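Local coordinates for ATP-dependent DNA helicase (Mycobacterium smegmatis, PDB 5V9X), which unwinds RNA:DNA hybrids as an ATP-dependent 3'-to-5' helicase that tracks along single-stranded DNA, at residues G141-D146 / L170-T175. Residues are numbered along the deposited sequence; the frame is centred on the assembly and turned at random.
Sequences GVRSGD and LFLMLT. With nucleotides of chain B.
R143, following V142 on the outermost strand of a parallel sheet, lies against M173 and L172 of helix 167-174, and its guanidinium reaches a phosphate of the bound DNA strand. R143 and M173 lie alongside one another in opposing senses: M173 CG sits 3.7 Å from R143 NH1, while M173 SD lies 4.0 Å from R143 CG. A long, flexible thioether suits this place because it can follow the aliphatic stem of the arginine. L172 adds its CD1 methyl, 4.1 Å from R143 NH2 and oblique to the guanidinium. Its CB lies 3.5 Å from OP1 of DG12 of chain B; an apolar leucine packs here without competing for the phosphate. In R143, CG anti to the backbone N (chi1 167°) and a bend at chi2 (60°) bring the guanidinium beside M173 and the phosphate. NH2 then donates to OP1 of DG12, which lies at the guanidinium edge; a cation with in-plane N-H groups suits a phosphate.

These three residues are buried, whereas G145 and D146, farther along in a loop, are partly exposed. G145 N donates to OP2 of DC10 of chain B (2.9 Å); glycine, lacking a side chain, lets the phosphate approach its amide. S144 OG accepts from D146 N in an ST turn. Both DNA bonds are to phosphates, consistent with sequence-independent binding. In this first RecA-like helicase domain, strand 140-143 pairs with strand 162-165, which leads into helix 167-174; F171 packs on helices 200-213 and 461-471.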
ATOM      1  N   GLY A 141     -18.012 -16.244 -11.350  1.00 42.74           N
ATOM      2  CA  GLY A 141     -18.015 -15.005 -12.092  1.00 42.99           C
ATOM      3  C   GLY A 141     -17.052 -13.999 -11.492  1.00 47.02           C
ATOM      4  O   GLY A 141     -16.713 -14.054 -10.309  1.00 50.34           O
ATOM      5  N   VAL A 142     -16.608 -13.073 -12.340  1.00 45.95           N
ATOM      6  CA  VAL A 142     -15.725 -11.983 -11.936  1.00 40.94           C
ATOM      7  C   VAL A 142     -16.417 -10.670 -12.263  1.00 43.56           C
ATOM      8  O   VAL A 142     -16.822 -10.444 -13.412  1.00 46.22           O
ATOM      9  CB  VAL A 142     -14.355 -12.058 -12.627  1.00 36.95           C
ATOM     10  CG1 VAL A 142     -13.527 -10.826 -12.290  1.00 29.71           C
ATOM     11  CG2 VAL A 142     -13.623 -13.305 -12.199  1.00 38.98           C
ATOM     12  N   ARG A 143     -16.546  -9.805 -11.261  1.00 40.19           N
ATOM     13  CA  ARG A 143     -17.084  -8.462 -11.438  1.00 39.08           C
ATOM     14  C   ARG A 143     -16.020  -7.460 -11.014  1.00 46.50           C
ATOM     15  O   ARG A 143     -15.717  -7.334  -9.823  1.00 50.60           O
ATOM     16  CB  ARG A 143     -18.370  -8.270 -10.638  1.00 39.13           C
ATOM     17  CG  ARG A 143     -18.808  -6.818 -10.520  1.00 38.77           C
ATOM     18  CD  ARG A 143     -19.059  -6.176 -11.879  1.00 37.55           C
ATOM     19  NE  ARG A 143     -19.267  -4.739 -11.752  1.00 42.89           N
ATOM     20  CZ  ARG A 143     -20.409  -4.182 -11.362  1.00 49.28           C
ATOM     21  NH1 ARG A 143     -21.453  -4.943 -11.060  1.00 54.50           N
ATOM     22  NH2 ARG A 143     -20.511  -2.863 -11.269  1.00 49.42           N
ATOM     23  N   SER A 144     -15.448  -6.759 -11.990  1.00 44.74           N
ATOM     24  CA  SER A 144     -14.504  -5.680 -11.737  1.00 42.33           C
ATOM     25  C   SER A 144     -14.844  -4.538 -12.684  1.00 46.16           C
ATOM     26  O   SER A 144     -15.857  -4.572 -13.390  1.00 52.01           O
ATOM     27  CB  SER A 144     -13.059  -6.161 -11.913  1.00 42.52           C
ATOM     28  OG  SER A 144     -12.750  -6.335 -13.287  1.00 46.31           O
ATOM     29  N   GLY A 145     -13.987  -3.517 -12.705  1.00 44.87           N
ATOM     30  CA  GLY A 145     -14.178  -2.414 -13.630  1.00 42.82           C
ATOM     31  C   GLY A 145     -14.060  -2.811 -15.086  1.00 41.19           C
ATOM     32  O   GLY A 145     -14.588  -2.110 -15.956  1.00 38.90           O
ATOM     33  N   ASP A 146     -13.386  -3.923 -15.374  1.00 44.90           N
ATOM     34  CA  ASP A 146     -13.209  -4.378 -16.747  1.00 50.31           C
ATOM     35  C   ASP A 146     -14.431  -5.090 -17.307  1.00 47.51           C
ATOM     36  O   ASP A 146     -14.465  -5.372 -18.510  1.00 49.43           O
ATOM     37  CB  ASP A 146     -11.995  -5.305 -16.840  1.00 52.98           C
ATOM     38  CG  ASP A 146     -10.701  -4.601 -16.500  1.00 60.15           C
ATOM     39  OD1 ASP A 146     -10.565  -3.406 -16.841  1.00 63.27           O
ATOM     40  OD2 ASP A 146      -9.820  -5.240 -15.889  1.00 62.58           O
ATOM     41  N   LEU A 170     -17.579  -4.304  -5.038  1.00 41.95           N
ATOM     42  CA  LEU A 170     -18.544  -4.745  -4.035  1.00 42.65           C
ATOM     43  C   LEU A 170     -19.372  -3.573  -3.532  1.00 41.24           C
ATOM     44  O   LEU A 170     -20.581  -3.702  -3.309  1.00 43.96           O
ATOM     45  CB  LEU A 170     -17.831  -5.429  -2.868  1.00 45.16           C
ATOM     46  CG  LEU A 170     -18.758  -5.902  -1.745  1.00 42.50           C
ATOM     47  CD1 LEU A 170     -19.740  -6.941  -2.272  1.00 44.30           C
ATOM     48  CD2 LEU A 170     -17.970  -6.451  -0.563  1.00 33.28           C
ATOM     49  N   PHE A 171     -18.732  -2.416  -3.364  1.00 39.75           N
ATOM     50  CA  PHE A 171     -19.449  -1.203  -2.986  1.00 43.03           C
ATOM     51  C   PHE A 171     -20.499  -0.839  -4.029  1.00 42.88           C
ATOM     52  O   PHE A 171     -21.619  -0.442  -3.682  1.00 41.19           O
ATOM     53  CB  PHE A 171     -18.443  -0.069  -2.796  1.00 42.32           C
ATOM     54  CG  PHE A 171     -19.049   1.234  -2.360  1.00 48.11           C
ATOM     55  CD1 PHE A 171     -19.439   1.427  -1.045  1.00 47.72           C
ATOM     56  CD2 PHE A 171     -19.185   2.281  -3.258  1.00 46.23           C
ATOM     57  CE1 PHE A 171     -19.974   2.633  -0.640  1.00 41.34           C
ATOM     58  CE2 PHE A 171     -19.721   3.488  -2.857  1.00 43.40           C
ATOM     59  CZ  PHE A 171     -20.113   3.663  -1.548  1.00 45.36           C
ATOM     60  N   LEU A 172     -20.160  -0.985  -5.313  1.00 45.98           N
ATOM     61  CA  LEU A 172     -21.094  -0.624  -6.376  1.00 46.24           C
ATOM     62  C   LEU A 172     -22.307  -1.546  -6.387  1.00 49.73           C
ATOM     63  O   LEU A 172     -23.444  -1.082  -6.534  1.00 55.17           O
ATOM     64  CB  LEU A 172     -20.385  -0.654  -7.730  1.00 40.98           C
ATOM     65  CG  LEU A 172     -19.171   0.270  -7.853  1.00 42.32           C
ATOM     66  CD1 LEU A 172     -18.509   0.131  -9.219  1.00 47.37           C
ATOM     67  CD2 LEU A 172     -19.572   1.709  -7.595  1.00 38.31           C
ATOM     68  N   MET A 173     -22.088  -2.852  -6.232  1.00 42.99           N
ATOM     69  CA  MET A 173     -23.206  -3.787  -6.239  1.00 42.76           C
ATOM     70  C   MET A 173     -24.120  -3.561  -5.041  1.00 48.78           C
ATOM     71  O   MET A 173     -25.345  -3.681  -5.155  1.00 55.77           O
ATOM     72  CB  MET A 173     -22.688  -5.221  -6.258  1.00 43.38           C
ATOM     73  CG  MET A 173     -21.809  -5.538  -7.453  1.00 43.79           C
ATOM     74  SD  MET A 173     -21.349  -7.272  -7.505  1.00 49.63           S
ATOM     75  CE  MET A 173     -22.966  -8.032  -7.669  1.00 42.58           C
ATOM     76  N   LEU A 174     -23.542  -3.237  -3.884  1.00 51.79           N
ATOM     77  CA  LEU A 174     -24.345  -2.949  -2.701  1.00 49.27           C
ATOM     78  C   LEU A 174     -25.111  -1.639  -2.826  1.00 50.37           C
ATOM     79  O   LEU A 174     -26.055  -1.409  -2.061  1.00 51.58           O
ATOM     80  CB  LEU A 174     -23.453  -2.915  -1.461  1.00 46.14           C
ATOM     81  CG  LEU A 174     -22.837  -4.255  -1.063  1.00 45.56           C
ATOM     82  CD1 LEU A 174     -21.703  -4.045  -0.074  1.00 46.52           C
ATOM     83  CD2 LEU A 174     -23.899  -5.170  -0.482  1.00 46.45           C
ATOM     84  N   THR A 175     -24.728  -0.778  -3.766  1.00 50.41           N
ATOM     85  CA  THR A 175     -25.379   0.507  -3.987  1.00 48.79           C
ATOM     86  C   THR A 175     -26.144   0.500  -5.309  1.00 50.27           C
ATOM     87  O   THR A 175     -26.176   1.489  -6.045  1.00 58.98           O
ATOM     88  CB  THR A 175     -24.351   1.637  -3.941  1.00 44.07           C
ATOM     89  OG1 THR A 175     -23.430   1.387  -2.871  1.00 43.74           O
ATOM     90  CG2 THR A 175     -25.023   2.984  -3.690  1.00 45.45           C
TER
ATOM     91  P    DC B  10     -12.470  -1.983  -9.887  1.00 48.42           P
ATOM     92  OP1  DC B  10     -13.545  -2.689  -9.155  1.00 54.96           O
ATOM     93  OP2  DC B  10     -11.814  -2.625 -11.047  1.00 46.62           O
ATOM     94  O5'  DC B  10     -13.029  -0.580 -10.397  1.00 43.99           O
ATOM     95  C5'  DC B  10     -13.881   0.182  -9.573  1.00 43.34           C
ATOM     96  C4'  DC B  10     -14.220   1.494 -10.246  1.00 44.44           C
ATOM     97  O4'  DC B  10     -13.091   2.394 -10.153  1.00 45.96           O
ATOM     98  C3'  DC B  10     -14.552   1.379 -11.739  1.00 44.07           C
ATOM     99  O3'  DC B  10     -15.819   1.934 -11.991  1.00 46.53           O
ATOM    100  C2'  DC B  10     -13.445   2.181 -12.431  1.00 47.45           C
ATOM    101  C1'  DC B  10     -13.028   3.143 -11.336  1.00 49.21           C
ATOM    102  N1   DC B  10     -11.647   3.668 -11.499  1.00 50.60           N
ATOM    103  C2   DC B  10     -11.394   5.019 -11.251  1.00 51.98           C
ATOM    104  O2   DC B  10     -12.327   5.747 -10.890  1.00 56.18           O
ATOM    105  N3   DC B  10     -10.131   5.492 -11.407  1.00 49.54           N
ATOM    106  C4   DC B  10      -9.155   4.667 -11.798  1.00 53.85           C
ATOM    107  N4   DC B  10      -7.927   5.175 -11.941  1.00 66.46           N
ATOM    108  C5   DC B  10      -9.398   3.285 -12.059  1.00 46.06           C
ATOM    109  C6   DC B  10     -10.645   2.833 -11.899  1.00 46.48           C
ATOM    110  P    DG B  12     -22.451  -0.134 -11.807  1.00 59.20           P
ATOM    111  OP1  DG B  12     -22.215  -1.105 -10.716  1.00 63.01           O
ATOM    112  OP2  DG B  12     -22.160  -0.507 -13.210  1.00 57.23           O
ATOM    113  O5'  DG B  12     -23.967   0.332 -11.717  1.00 60.41           O
ATOM    114  C5'  DG B  12     -24.385   1.110 -10.618  1.00 62.20           C
ATOM    115  C4'  DG B  12     -25.618   1.903 -10.973  1.00 67.33           C
ATOM    116  O4'  DG B  12     -25.301   2.823 -12.041  1.00 67.77           O
ATOM    117  C3'  DG B  12     -26.795   1.057 -11.453  1.00 68.55           C
ATOM    118  O3'  DG B  12     -27.933   1.348 -10.671  1.00 71.42           O
ATOM    119  C2'  DG B  12     -26.987   1.457 -12.921  1.00 73.73           C
ATOM    120  C1'  DG B  12     -26.333   2.828 -12.992  1.00 75.13           C
ATOM    121  N9   DG B  12     -25.736   3.115 -14.291  1.00 78.90           N
ATOM    122  C8   DG B  12     -25.030   2.243 -15.086  1.00 76.65           C
ATOM    123  N7   DG B  12     -24.605   2.780 -16.196  1.00 77.59           N
ATOM    124  C5   DG B  12     -25.054   4.094 -16.132  1.00 82.36           C
ATOM    125  C6   DG B  12     -24.894   5.157 -17.052  1.00 85.11           C
ATOM    126  O6   DG B  12     -24.306   5.146 -18.143  1.00 84.43           O
ATOM    127  N1   DG B  12     -25.506   6.325 -16.602  1.00 89.98           N
ATOM    128  C2   DG B  12     -26.185   6.449 -15.412  1.00 89.88           C
ATOM    129  N2   DG B  12     -26.708   7.657 -15.149  1.00 94.38           N
ATOM    130  N3   DG B  12     -26.340   5.460 -14.539  1.00 84.21           N
ATOM    131  C4   DG B  12     -25.751   4.316 -14.964  1.00 82.17           C
TER